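Local coordinates for protein LS-24 (Lathyrus sativus, PDB 3LP9) that may take part in the response to oxidative stress and in polyamine biosynthesis, binding hemin as a monomer and spermine as a dimer, at residues Ala8-Ser13 and Asp65-Thr70; Ile22-Val27 and Pro46-Phe51; Lys52-Thr57 and Asp95-Gly100; Ser126-Glu131 and Tyr140-Tyr145. All coordinates share one frame; numbering follows the deposited sequence.

Contact 1 of 4, residues Ala8-Ser13 and Asp65-Thr70. With CA (calcium ion), chain E; NA (sodium ion), chain G.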
loop_
_atom_site.group_PDB
_atom_site.type_symbol
_atom_site.label_atom_id
_atom_site.label_comp_id
_atom_site.label_asym_id
_atom_site.label_seq_id
_atom_site.Cartn_x
_atom_site.Cartn_y
_atom_site.Cartn_z
ATOM N N ALA A 8 -13.457 11.365 -2.720
ATOM C CA ALA A 8 -13.250 10.892 -4.070
ATOM C C ALA A 8 -14.607 10.721 -4.763
ATOM O O ALA A 8 -15.591 10.577 -4.091
ATOM C CB ALA A 8 -12.473 9.585 -4.091
ATOM N N ALA A 9 -14.656 10.743 -6.104
ATOM C CA ALA A 9 -15.872 10.509 -6.820
ATOM C C ALA A 9 -15.552 10.098 -8.236
ATOM O O ALA A 9 -14.571 10.537 -8.801
ATOM C CB ALA A 9 -16.732 11.795 -6.857
ATOM N N PHE A 10 -16.418 9.288 -8.834
ATOM C CA PHE A 10 -16.331 9.030 -10.263
ATOM C C PHE A 10 -17.698 8.727 -10.877
ATOM O O PHE A 10 -18.628 8.326 -10.209
ATOM C CB PHE A 10 -15.258 7.952 -10.556
ATOM C CG PHE A 10 -15.657 6.547 -10.227
ATOM C CD1 PHE A 10 -15.061 5.880 -9.157
ATOM C CD2 PHE A 10 -16.533 5.816 -11.101
ATOM C CE1 PHE A 10 -15.381 4.509 -8.905
ATOM C CE2 PHE A 10 -16.860 4.472 -10.861
ATOM C CZ PHE A 10 -16.293 3.827 -9.778
ATOM N N ARG A 11 -17.823 9.016 -12.158
ATOM C CA ARG A 11 -19.033 8.756 -12.892
ATOM C C ARG A 11 -19.230 7.262 -13.275
ATOM O O ARG A 11 -18.314 6.587 -13.818
ATOM C CB ARG A 11 -19.063 9.640 -14.164
ATOM C CG ARG A 11 -20.464 9.656 -14.804
ATOM C CD ARG A 11 -20.531 10.250 -16.136
ATOM N NE ARG A 11 -19.338 9.934 -16.848
ATOM C CZ ARG A 11 -18.747 10.761 -17.682
ATOM N NH1 ARG A 11 -19.264 11.961 -17.907
ATOM N NH2 ARG A 11 -17.616 10.407 -18.255
ATOM N N SER A 12 -20.448 6.766 -13.043
ATOM C CA SER A 12 -20.783 5.393 -13.436
ATOM C C SER A 12 -21.097 5.313 -14.918
ATOM O O SER A 12 -21.523 6.291 -15.512
ATOM C CB SER A 12 -21.953 4.876 -12.629
ATOM O OG SER A 12 -22.201 3.518 -12.964
ATOM N N SER A 13 -20.839 4.160 -15.532
ATOM C CA SER A 13 -21.286 3.928 -16.945
ATOM C C SER A 13 -22.817 3.840 -16.990
ATOM O O SER A 13 -23.427 4.006 -18.065
ATOM C CB SER A 13 -20.673 2.649 -17.530
ATOM O OG SER A 13 -20.948 1.532 -16.733
ATOM N N ASP A 65 -9.031 7.801 -1.826
ATOM C CA ASP A 65 -8.994 9.282 -1.704
ATOM C C ASP A 65 -8.972 10.093 -2.980
ATOM O O ASP A 65 -9.110 11.272 -2.931
ATOM C CB ASP A 65 -7.866 9.694 -0.794
ATOM C CG ASP A 65 -6.512 9.327 -1.351
ATOM O OD1 ASP A 65 -6.345 9.314 -2.636
ATOM O OD2 ASP A 65 -5.599 9.162 -0.506
ATOM N N CYS A 66 -8.845 9.459 -4.134
ATOM C CA CYS A 66 -8.971 10.117 -5.409
ATOM C C CYS A 66 -9.358 8.998 -6.406
ATOM O O CYS A 66 -9.137 7.798 -6.126
ATOM C CB CYS A 66 -7.672 10.815 -5.817
ATOM S SG CYS A 66 -7.763 11.741 -7.422
ATOM N N SER A 67 -9.975 9.403 -7.525
ATOM C CA SER A 67 -10.444 8.475 -8.562
ATOM C C SER A 67 -10.881 9.161 -9.818
ATOM O O SER A 67 -10.983 10.356 -9.862
ATOM C CB SER A 67 -11.618 7.619 -8.068
ATOM O OG SER A 67 -12.759 8.385 -7.786
ATOM N N PHE A 68 -11.233 8.382 -10.825
ATOM C CA PHE A 68 -11.828 8.894 -12.039
ATOM C C PHE A 68 -12.094 7.704 -12.945
ATOM O O PHE A 68 -11.283 6.774 -13.064
ATOM C CB PHE A 68 -10.961 9.965 -12.714
ATOM C CG PHE A 68 -9.574 9.454 -13.183
ATOM C CD1 PHE A 68 -8.417 9.709 -12.434
ATOM C CD2 PHE A 68 -9.437 8.749 -14.381
ATOM C CE1 PHE A 68 -7.160 9.228 -12.890
ATOM C CE2 PHE A 68 -8.191 8.273 -14.812
ATOM C CZ PHE A 68 -7.057 8.519 -14.096
ATOM N N ASP A 69 -13.289 7.701 -13.504
ATOM C CA ASP A 69 -13.686 6.724 -14.517
ATOM C C ASP A 69 -12.856 6.897 -15.774
ATOM O O ASP A 69 -12.470 8.006 -16.130
ATOM C CB ASP A 69 -15.146 6.917 -14.838
ATOM C CG ASP A 69 -15.521 8.386 -15.069
ATOM O OD1 ASP A 69 -15.531 9.197 -14.098
ATOM O OD2 ASP A 69 -15.898 8.691 -16.211
ATOM N N THR A 70 -12.561 5.783 -16.453
ATOM C CA THR A 70 -11.772 5.823 -17.684
ATOM C C THR A 70 -12.761 5.548 -18.804
ATOM O O THR A 70 -13.219 6.455 -19.486
ATOM C CB THR A 70 -10.578 4.803 -17.605
ATOM O OG1 THR A 70 -11.019 3.609 -16.949
ATOM C CG2 THR A 70 -9.436 5.368 -16.770
HETATM CA CA CA E . -9.353 13.610 -2.174
HETATM NA NA NA G . -14.929 11.867 -13.799
HETATM O O HOH W 1 -13.863 11.592 -11.043
HETATM O O HOH W 2 -6.664 12.848 -1.428
#

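Contact 2 of 4, residues Ile22-Val27 and Pro46-Phe51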
loop_
_atom_site.group_PDB
_atom_site.type_symbol
_atom_site.label_atom_id
_atom_site.label_comp_id
_atom_site.label_asym_id
_atom_site.label_seq_id
_atom_site.Cartn_x
_atom_site.Cartn_y
_atom_site.Cartn_z
ATOM N N ILE A 22 -16.148 8.417 0.885
ATOM C CA ILE A 22 -16.109 9.192 2.132
ATOM C C ILE A 22 -15.474 8.320 3.177
ATOM O O ILE A 22 -15.910 7.185 3.352
ATOM C CB ILE A 22 -17.526 9.571 2.647
ATOM C CG1 ILE A 22 -18.437 9.992 1.500
ATOM C CG2 ILE A 22 -17.470 10.651 3.779
ATOM C CD1 ILE A 22 -19.819 10.214 1.895
ATOM N N ASN A 23 -14.451 8.836 3.879
ATOM C CA ASN A 23 -13.718 8.041 4.861
ATOM C C ASN A 23 -13.275 6.716 4.219
ATOM O O ASN A 23 -12.639 6.715 3.201
ATOM C CB ASN A 23 -14.534 7.859 6.168
ATOM C CG ASN A 23 -14.906 9.197 6.799
ATOM O OD1 ASN A 23 -14.194 10.201 6.626
ATOM N ND2 ASN A 23 -16.027 9.231 7.520
ATOM N N ASP A 24 -13.648 5.602 4.830
ATOM C CA ASP A 24 -13.385 4.309 4.248
ATOM C C ASP A 24 -14.670 3.653 3.739
ATOM O O ASP A 24 -14.751 2.438 3.676
ATOM C CB ASP A 24 -12.616 3.447 5.263
ATOM C CG ASP A 24 -13.442 3.065 6.485
ATOM O OD1 ASP A 24 -14.391 3.761 6.883
ATOM O OD2 ASP A 24 -13.108 2.007 7.034
ATOM N N LYS A 25 -15.688 4.454 3.410
ATOM C CA LYS A 25 -16.863 3.969 2.737
ATOM C C LYS A 25 -17.179 4.637 1.409
ATOM O O LYS A 25 -16.458 5.513 0.926
ATOM C CB LYS A 25 -18.115 4.105 3.583
ATOM C CG LYS A 25 -17.962 4.794 4.839
ATOM C CD LYS A 25 -17.759 3.786 5.907
ATOM C CE LYS A 25 -18.475 4.242 7.105
ATOM N NZ LYS A 25 -18.715 3.102 8.099
ATOM N N TYR A 26 -18.301 4.204 0.843
ATOM C CA TYR A 26 -18.824 4.820 -0.346
ATOM C C TYR A 26 -20.353 4.931 -0.354
ATOM O O TYR A 26 -21.042 4.292 0.412
ATOM C CB TYR A 26 -18.327 4.075 -1.566
ATOM C CG TYR A 26 -19.003 2.773 -1.890
ATOM C CD1 TYR A 26 -18.605 1.560 -1.290
ATOM C CD2 TYR A 26 -20.019 2.742 -2.831
ATOM C CE1 TYR A 26 -19.200 0.373 -1.638
ATOM C CE2 TYR A 26 -20.634 1.557 -3.188
ATOM C CZ TYR A 26 -20.221 0.398 -2.615
ATOM O OH TYR A 26 -20.864 -0.746 -3.037
ATOM N N VAL A 27 -20.850 5.791 -1.207
ATOM C CA VAL A 27 -22.269 5.976 -1.451
ATOM C C VAL A 27 -22.393 5.876 -3.001
ATOM O O VAL A 27 -21.575 6.420 -3.742
ATOM C CB VAL A 27 -22.755 7.358 -0.926
ATOM C CG1 VAL A 27 -24.227 7.531 -1.110
ATOM C CG2 VAL A 27 -22.546 7.467 0.537
ATOM N N PRO A 46 -18.879 0.377 3.883
ATOM C CA PRO A 46 -17.430 0.127 3.638
ATOM C C PRO A 46 -17.078 -0.346 2.249
ATOM O O PRO A 46 -17.744 -1.177 1.642
ATOM C CB PRO A 46 -17.063 -0.914 4.674
ATOM C CG PRO A 46 -18.053 -0.651 5.791
ATOM C CD PRO A 46 -19.351 -0.307 5.106
ATOM N N VAL A 47 -16.004 0.237 1.747
ATOM C CA VAL A 47 -15.412 -0.179 0.493
ATOM C C VAL A 47 -15.069 -1.672 0.533
ATOM O O VAL A 47 -15.121 -2.348 -0.524
ATOM C CB VAL A 47 -14.124 0.647 0.239
ATOM C CG1 VAL A 47 -13.539 0.332 -1.116
ATOM C CG2 VAL A 47 -14.485 2.174 0.401
ATOM N N ARG A 48 -14.747 -2.175 1.737
ATOM C CA ARG A 48 -14.198 -3.534 1.840
ATOM C C ARG A 48 -15.355 -4.511 1.663
ATOM O O ARG A 48 -15.145 -5.642 1.240
ATOM C CB ARG A 48 -13.514 -3.771 3.192
ATOM C CG ARG A 48 -14.505 -3.767 4.353
ATOM C CD ARG A 48 -13.848 -3.761 5.668
ATOM N NE ARG A 48 -12.984 -2.603 5.760
ATOM C CZ ARG A 48 -13.195 -1.554 6.552
ATOM N NH1 ARG A 48 -14.262 -1.532 7.362
ATOM N NH2 ARG A 48 -12.336 -0.531 6.522
ATOM N N ASP A 49 -16.574 -4.027 1.974
ATOM C CA ASP A 49 -17.839 -4.826 1.956
ATOM C C ASP A 49 -18.505 -4.655 0.597
ATOM O O ASP A 49 -18.990 -5.641 0.007
ATOM C CB ASP A 49 -18.824 -4.413 3.056
ATOM C CG ASP A 49 -18.305 -4.684 4.438
ATOM O OD1 ASP A 49 -17.528 -5.630 4.634
ATOM O OD2 ASP A 49 -18.684 -3.959 5.357
ATOM N N GLY A 50 -18.488 -3.424 0.088
ATOM C CA GLY A 50 -19.091 -3.129 -1.192
ATOM C C GLY A 50 -18.401 -3.674 -2.411
ATOM O O GLY A 50 -19.052 -4.124 -3.345
ATOM N N PHE A 51 -17.076 -3.538 -2.418
ATOM C CA PHE A 51 -16.188 -3.977 -3.514
ATOM C C PHE A 51 -15.266 -5.049 -2.961
ATOM O O PHE A 51 -14.116 -4.763 -2.632
ATOM C CB PHE A 51 -15.321 -2.807 -4.032
ATOM C CG PHE A 51 -16.102 -1.673 -4.585
ATOM C CD1 PHE A 51 -16.480 -1.636 -5.907
ATOM C CD2 PHE A 51 -16.463 -0.617 -3.782
ATOM C CE1 PHE A 51 -17.221 -0.550 -6.406
ATOM C CE2 PHE A 51 -17.178 0.443 -4.264
ATOM C CZ PHE A 51 -17.558 0.469 -5.601
HETATM O O HOH W 3 -13.380 -0.100 3.359
#

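Contact 3 of 4, residues Lys52-Thr57 and Asp95-Gly100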
loop_
_atom_site.group_PDB
_atom_site.type_symbol
_atom_site.label_atom_id
_atom_site.label_comp_id
_atom_site.label_asym_id
_atom_site.label_seq_id
_atom_site.Cartn_x
_atom_site.Cartn_y
_atom_site.Cartn_z
ATOM N N LYS A 52 -15.763 -6.273 -2.820
ATOM C CA LYS A 52 -15.000 -7.310 -2.153
ATOM C C LYS A 52 -13.603 -7.586 -2.686
ATOM O O LYS A 52 -12.791 -8.085 -1.937
ATOM C CB LYS A 52 -15.813 -8.610 -2.038
ATOM C CG LYS A 52 -16.552 -8.653 -0.695
ATOM C CD LYS A 52 -17.815 -9.509 -0.721
ATOM C CE LYS A 52 -18.972 -8.742 -0.029
ATOM N NZ LYS A 52 -20.084 -8.596 -1.023
ATOM N N SER A 53 -13.345 -7.325 -3.984
ATOM C CA SER A 53 -12.015 -7.451 -4.542
ATOM C C SER A 53 -10.987 -6.506 -3.849
ATOM O O SER A 53 -9.775 -6.719 -3.944
ATOM C CB SER A 53 -12.040 -7.240 -6.060
ATOM O OG SER A 53 -11.988 -5.890 -6.485
ATOM N N LEU A 54 -11.491 -5.471 -3.143
ATOM C CA LEU A 54 -10.659 -4.455 -2.479
ATOM C C LEU A 54 -10.501 -4.722 -0.984
ATOM O O LEU A 54 -9.629 -4.180 -0.361
ATOM C CB LEU A 54 -11.283 -3.081 -2.713
ATOM C CG LEU A 54 -10.781 -2.208 -3.852
ATOM C CD1 LEU A 54 -10.368 -3.000 -5.059
ATOM C CD2 LEU A 54 -11.811 -1.189 -4.244
ATOM N N ASN A 55 -11.357 -5.577 -0.438
ATOM C CA ASN A 55 -11.387 -5.964 0.956
ATOM C C ASN A 55 -10.018 -6.164 1.638
ATOM O O ASN A 55 -9.660 -5.409 2.565
ATOM C CB ASN A 55 -12.279 -7.192 1.085
ATOM C CG ASN A 55 -12.088 -7.941 2.399
ATOM O OD1 ASN A 55 -12.331 -7.436 3.487
ATOM N ND2 ASN A 55 -11.603 -9.177 2.282
ATOM N N GLN A 56 -9.232 -7.143 1.203
ATOM C CA GLN A 56 -7.891 -7.277 1.772
ATOM C C GLN A 56 -6.800 -6.581 0.951
ATOM O O GLN A 56 -5.892 -7.195 0.465
ATOM C CB GLN A 56 -7.575 -8.752 2.063
ATOM C CG GLN A 56 -8.612 -9.385 3.021
ATOM C CD GLN A 56 -8.219 -10.755 3.430
ATOM O OE1 GLN A 56 -8.261 -11.675 2.636
ATOM N NE2 GLN A 56 -7.729 -10.883 4.628
ATOM N N THR A 57 -6.932 -5.262 0.808
ATOM C CA THR A 57 -5.950 -4.404 0.147
ATOM C C THR A 57 -5.932 -3.079 0.911
ATOM O O THR A 57 -6.764 -2.911 1.800
ATOM C CB THR A 57 -6.308 -4.171 -1.342
ATOM O OG1 THR A 57 -7.471 -3.340 -1.397
ATOM C CG2 THR A 57 -6.553 -5.476 -2.054
ATOM N N ASP A 95 -16.849 -6.809 -8.979
ATOM C CA ASP A 95 -15.619 -6.005 -9.018
ATOM C C ASP A 95 -14.311 -6.856 -8.990
ATOM O O ASP A 95 -14.188 -7.865 -8.284
ATOM C CB ASP A 95 -15.659 -4.984 -7.896
ATOM C CG ASP A 95 -15.879 -5.624 -6.536
ATOM O OD1 ASP A 95 -17.012 -6.047 -6.211
ATOM O OD2 ASP A 95 -14.901 -5.742 -5.771
ATOM N N LYS A 96 -13.358 -6.436 -9.812
ATOM C CA LYS A 96 -12.035 -6.992 -9.816
ATOM C C LYS A 96 -11.023 -5.866 -9.955
ATOM O O LYS A 96 -11.347 -4.766 -10.424
ATOM C CB LYS A 96 -11.869 -8.020 -10.952
ATOM C CG LYS A 96 -12.005 -7.477 -12.377
ATOM C CD LYS A 96 -11.826 -8.609 -13.445
ATOM C CE LYS A 96 -12.111 -8.054 -14.894
ATOM N NZ LYS A 96 -11.780 -9.035 -15.973
ATOM N N ILE A 97 -9.779 -6.160 -9.566
ATOM C CA ILE A 97 -8.655 -5.240 -9.743
ATOM C C ILE A 97 -8.123 -5.629 -11.096
ATOM O O ILE A 97 -8.044 -6.791 -11.384
ATOM C CB ILE A 97 -7.546 -5.400 -8.628
ATOM C CG1 ILE A 97 -8.048 -4.944 -7.258
ATOM C CG2 ILE A 97 -6.357 -4.593 -8.928
ATOM C CD1 ILE A 97 -7.107 -5.305 -6.147
ATOM N N ILE A 98 -7.720 -4.656 -11.891
ATOM C CA ILE A 98 -7.064 -4.888 -13.174
ATOM C C ILE A 98 -5.541 -4.559 -13.187
ATOM O O ILE A 98 -4.749 -5.193 -13.881
ATOM C CB ILE A 98 -7.810 -4.145 -14.340
ATOM C CG1 ILE A 98 -9.127 -4.881 -14.689
ATOM C CG2 ILE A 98 -6.868 -4.027 -15.558
ATOM C CD1 ILE A 98 -10.168 -3.987 -15.164
ATOM N N LEU A 99 -5.135 -3.603 -12.357
ATOM C CA LEU A 99 -3.757 -3.070 -12.385
ATOM C C LEU A 99 -3.439 -2.780 -10.936
ATOM O O LEU A 99 -4.299 -2.197 -10.241
ATOM C CB LEU A 99 -3.840 -1.720 -13.034
ATOM C CG LEU A 99 -3.109 -1.056 -14.204
ATOM C CD1 LEU A 99 -1.759 -0.665 -13.736
ATOM C CD2 LEU A 99 -3.090 -1.967 -15.412
ATOM N N GLY A 100 -2.236 -3.139 -10.472
ATOM C CA GLY A 100 -1.813 -2.748 -9.127
ATOM C C GLY A 100 -2.379 -3.608 -7.966
ATOM O O GLY A 100 -2.790 -4.748 -8.200
HETATM O O HOH W 4 -18.167 -7.249 -4.085
#

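Contact 4 of 4, residues Ser126-Glu131 and Tyr140-Tyr145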
loop_
_atom_site.group_PDB
_atom_site.type_symbol
_atom_site.label_atom_id
_atom_site.label_comp_id
_atom_site.label_asym_id
_atom_site.label_seq_id
_atom_site.Cartn_x
_atom_site.Cartn_y
_atom_site.Cartn_z
ATOM N N SER A 126 -12.123 13.943 -18.871
ATOM C CA SER A 126 -12.493 14.885 -19.934
ATOM C C SER A 126 -13.413 14.178 -20.943
ATOM O O SER A 126 -13.374 12.956 -21.074
ATOM C CB SER A 126 -11.238 15.370 -20.644
ATOM O OG SER A 126 -11.541 16.088 -21.854
ATOM N N THR A 127 -14.235 14.944 -21.668
ATOM C CA THR A 127 -15.123 14.376 -22.676
ATOM C C THR A 127 -14.213 14.090 -23.870
ATOM O O THR A 127 -14.557 13.356 -24.829
ATOM C CB THR A 127 -16.269 15.408 -23.133
ATOM O OG1 THR A 127 -15.692 16.690 -23.368
ATOM C CG2 THR A 127 -17.319 15.557 -22.106
ATOM N N ARG A 128 -13.051 14.717 -23.817
ATOM C CA ARG A 128 -12.141 14.702 -24.944
ATOM C C ARG A 128 -11.120 13.560 -24.964
ATOM O O ARG A 128 -10.276 13.477 -24.084
ATOM C CB ARG A 128 -11.427 16.027 -24.963
ATOM C CG ARG A 128 -10.128 15.983 -25.677
ATOM C CD ARG A 128 -10.314 16.542 -27.041
ATOM N NE ARG A 128 -9.099 17.317 -27.204
ATOM C CZ ARG A 128 -9.084 18.646 -27.215
ATOM N NH1 ARG A 128 -10.237 19.334 -27.121
ATOM N NH2 ARG A 128 -7.920 19.271 -27.311
ATOM N N GLY A 129 -11.178 12.724 -26.014
ATOM C CA GLY A 129 -10.306 11.545 -26.175
ATOM C C GLY A 129 -10.161 10.753 -24.880
ATOM O O GLY A 129 -11.165 10.386 -24.228
ATOM N N LYS A 130 -8.911 10.478 -24.518
ATOM C CA LYS A 130 -8.621 9.787 -23.235
ATOM C C LYS A 130 -7.994 10.727 -22.187
ATOM O O LYS A 130 -7.211 10.296 -21.329
ATOM C CB LYS A 130 -7.734 8.568 -23.510
ATOM C CG LYS A 130 -8.293 7.650 -24.554
ATOM C CD LYS A 130 -7.500 6.405 -24.541
ATOM C CE LYS A 130 -8.282 5.184 -25.008
ATOM N NZ LYS A 130 -7.423 3.959 -24.723
ATOM N N GLU A 131 -8.345 12.012 -22.291
ATOM C CA GLU A 131 -7.798 13.034 -21.405
ATOM C C GLU A 131 -8.448 13.112 -20.000
ATOM O O GLU A 131 -9.595 12.756 -19.819
ATOM C CB GLU A 131 -7.749 14.389 -22.107
ATOM C CG GLU A 131 -6.795 14.413 -23.311
ATOM C CD GLU A 131 -6.780 15.726 -24.027
ATOM O OE1 GLU A 131 -7.068 16.755 -23.381
ATOM O OE2 GLU A 131 -6.505 15.734 -25.249
ATOM N N TYR A 140 -2.676 21.645 -10.937
ATOM C CA TYR A 140 -3.440 20.612 -11.670
ATOM C C TYR A 140 -2.704 20.121 -12.914
ATOM O O TYR A 140 -1.970 20.883 -13.589
ATOM C CB TYR A 140 -4.823 21.130 -12.077
ATOM C CG TYR A 140 -4.783 21.935 -13.351
ATOM C CD1 TYR A 140 -4.411 23.280 -13.342
ATOM C CD2 TYR A 140 -5.110 21.350 -14.567
ATOM C CE1 TYR A 140 -4.351 23.981 -14.476
ATOM C CE2 TYR A 140 -5.038 22.066 -15.713
ATOM C CZ TYR A 140 -4.651 23.372 -15.653
ATOM O OH TYR A 140 -4.603 24.075 -16.819
ATOM N N ALA A 141 -2.932 18.842 -13.221
ATOM C CA ALA A 141 -2.320 18.207 -14.378
ATOM C C ALA A 141 -3.430 17.781 -15.306
ATOM O O ALA A 141 -4.516 17.400 -14.835
ATOM C CB ALA A 141 -1.516 16.992 -13.953
ATOM N N ARG A 142 -3.150 17.856 -16.605
ATOM C CA ARG A 142 -4.026 17.332 -17.675
ATOM C C ARG A 142 -3.233 16.195 -18.350
ATOM O O ARG A 142 -2.083 16.427 -18.810
ATOM C CB ARG A 142 -4.334 18.434 -18.661
ATOM C CG ARG A 142 -5.160 18.072 -19.858
ATOM C CD ARG A 142 -5.077 19.284 -20.733
ATOM N NE ARG A 142 -5.666 19.040 -22.016
ATOM C CZ ARG A 142 -5.549 19.820 -23.071
ATOM N NH1 ARG A 142 -4.842 20.936 -22.987
ATOM N NH2 ARG A 142 -6.135 19.460 -24.204
ATOM N N ILE A 143 -3.767 14.958 -18.299
ATOM C CA ILE A 143 -3.062 13.805 -18.888
ATOM C C ILE A 143 -3.829 13.082 -20.024
ATOM O O ILE A 143 -4.986 13.395 -20.302
ATOM C CB ILE A 143 -2.584 12.811 -17.805
ATOM C CG1 ILE A 143 -3.709 11.859 -17.398
ATOM C CG2 ILE A 143 -1.981 13.566 -16.632
ATOM C CD1 ILE A 143 -3.282 10.732 -16.483
ATOM N N ASP A 144 -3.169 12.136 -20.681
ATOM C CA ASP A 144 -3.801 11.246 -21.657
ATOM C C ASP A 144 -3.469 9.812 -21.227
ATOM O O ASP A 144 -2.326 9.399 -21.338
ATOM C CB ASP A 144 -3.303 11.550 -23.033
ATOM C CG ASP A 144 -3.951 10.689 -24.100
ATOM O OD1 ASP A 144 -4.098 9.437 -23.940
ATOM O OD2 ASP A 144 -4.317 11.255 -25.138
ATOM N N TYR A 145 -4.437 9.072 -20.681
ATOM C CA TYR A 145 -4.139 7.729 -20.202
ATOM C C TYR A 145 -3.916 6.673 -21.267
ATOM O O TYR A 145 -3.503 5.563 -20.923
ATOM C CB TYR A 145 -5.147 7.224 -19.200
ATOM C CG TYR A 145 -6.529 6.953 -19.764
ATOM C CD1 TYR A 145 -7.613 7.782 -19.413
ATOM C CD2 TYR A 145 -6.767 5.831 -20.582
ATOM C CE1 TYR A 145 -8.907 7.510 -19.862
ATOM C CE2 TYR A 145 -8.049 5.549 -21.099
ATOM C CZ TYR A 145 -9.124 6.394 -20.739
ATOM O OH TYR A 145 -10.391 6.124 -21.214
HETATM O O HOH W 5 -6.655 11.272 -25.971
HETATM O O HOH W 6 -3.790 13.855 -26.232
#

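Contact 1 of 4, residues Ala8-Ser13 and Asp65-Thr70
Asp69 turns its CG in between its own backbone N and carbonyl carbon (chi1 47°), which carries the carboxylate across to Arg11, while Ser67, with chi1 65°, swings OG toward the carbonyl of Ala9. The carboxylate of Asp69 does three jobs. OD1 takes the backbone N-H of Arg11 at N to OD1 3.0 Å, met from above the carboxylate plane, and the same OD1 binds the sodium ion at 2.8 Å. OD2 forms a salt bridge with NH2 of Arg11 at 3.2 Å, weak as a hydrogen bond; the bend at chi3 (36°) turns the guanidinium back toward the acid. An acid suits this place, since a metal, an amide and a guanidinium can share one charge. Ser67 OG gives a weak bond to Ala9 O at 3.0 Å, and water 1 both donates to Ala9 O and binds sodium. The methyl of Ala8 lies directly against the other backbone, CB to Cys66 N 3.6 Å, where a small residue fits. Phe10 offers a ring edge to Ser67 OG. Asp65 O binds the calcium ion at 2.5 Å, shared with the carbonyl oxygens of Asn7, Asp121 and Asp175 and with water 2, in the axial channel of the four-bladed hemopexin propeller. Strands 8-11 and 66-69, innermost in successive blades, run parallel; strand 17-22 backs the first, strand 74-79 the second, and strand 122-125 packs on Arg11, Phe68 and Asp69.

Contact 2 of 4, residues Ile22-Val27 and Pro46-Phe51
Lys25 and Pro46 form an antiparallel non-hydrogen-bonded pair, CA to CA 4.0 Å, where the type II' turn from Ile22 to Lys25 opens into a strand and Pro46 stands at the N-cap position of helix 47-50, and just beyond it Val47 N donates an almost straight bond to Asp24 O (3.2 Å, 170° at the hydrogen). Pro46 suits this position: its ring fixes phi for the strand-to-helix change, and its lack of an N-H costs nothing in a non-hydrogen-bonded pair. Arg48 folds back at chi3 so that NH2 meets Asp24 OD2 at 2.7 Å, a salt bridge on the anti side, 24° out of the carboxylate plane; NE of Arg48 is held by Gly60 O. The apolar half centres on Tyr26. One face of its ring receives Phe51 CE2, 3.3 Å from Tyr26 CE1, with the ring planes turned 47° to each other. At the Tyr26 ring edge lies Gly50 CA, 3.5 Å from Tyr26 OH; with no side chain, Gly50 lets the phenol pass close to the helix backbone. Water 3 donates to Asp24 O and accepts weakly from Arg48 N. Within its hemopexin blade, the contact sets helix 47-50 against the start of strand 25-30, while strand 17-22 lies beside it, its Phe21 touching both Tyr26 and Phe51 and its Tyr19 reaching Tyr26.

Contact 3 of 4, residues Lys52-Thr57 and Asp95-Gly100
In this hemopexin propeller, the loop that follows helix 47-50 in one blade is fastened here to strand 96-98, in the outer part of the next blade. The fastening is an aspartate gripping the loop where its backbone is helical in shape though not regularly bonded: Asp95 OD2 accepts from Ser53 twice, from the backbone N at 2.8 Å and from OG at 3.0 Å. The two donors use different sides of the oxygen, N the syn and OG the anti. With chi1 84°, Ser53 OG lies between its own N and carbonyl carbon, where it can join the amide in holding one acceptor; a short hydroxyl side chain is well suited to this. Water 4 donates to Asp95 OD1 (2.7 Å) and accepts from Lys52 N, so both carboxylate oxygens are tied to the loop. Farther along, Ile97 CG1 packs on Leu54 CD1 at 3.7 Å, the two side chains crossing at a slant, and Leu54 rests on Val47 and Ile77. Ile97 O accepts from Gln56 NE2 of the second subunit, and the reciprocal bond is also made. Thr57, at the N-cap position of helix 58-62, donates from OG1 to Leu54 O at 2.5 Å, while its CG2 meets Ile97 CD1 tip to tip at 4.1 Å.

Contact 4 of 4, residues Ser126-Glu131 and Tyr140-Tyr145
Lys130 CB sits over the centre of the Tyr145 ring, 3.8 Å from its centroid and 10° off the normal, a CH-pi contact. Along the extended chain, CG lies near CZ, CD comes to 3.6 Å from Tyr145 CE2, and CE and NZ follow past the same ring atom; the long methylenes of lysine suit this path. NZ makes a weak, long ion pair with Glu71, and the Tyr145 hydroxyl is hydrogen-bonded to Arg125 and Glu71. Lys130 O accepts from Tyr145 N at 3.1 Å. Next door, Glu131 OE1 takes two bonds from Arg142, side-on, from NE and NH2, both 3.0 Å, approaching from the same face of the carboxylate. Glu131 OE2 has a long ion pair with Arg128 NE (3.6 Å), and the carboxylate between the two arginines probably offsets the 3.6 Å approach of Arg128 NH2 to Arg142 NH2. Arg142 NH1 goes to Asn152, and Asp144 OD1 accepts from the amides of Gly146 and Ser147. The contact lies at the open end of the hairpin of strands 131-136 and 139-144 in the third blade, with strand 149-157 packing alongside through Val151.

In the fold
From the N terminus, contact 1 joins strand 6-11 to strand 66-69, closing a loop that holds the rest of the first hemopexin blade. Contact 2 is nested inside that loop and ties the turn before strand 25-30 to helix 47-50. Contact 3 begins directly after contact 2 and touches it, Phe51 lying against Asp95; its segments alternate with those of contact 1, so the two cross, linking successive blades at the periphery as well as near the axis. Contact 4 follows in series as a short hairpin closure in the third blade, across the chain's centre from contact 2, yet it touches contact 1 where Tyr145 packs on Thr70.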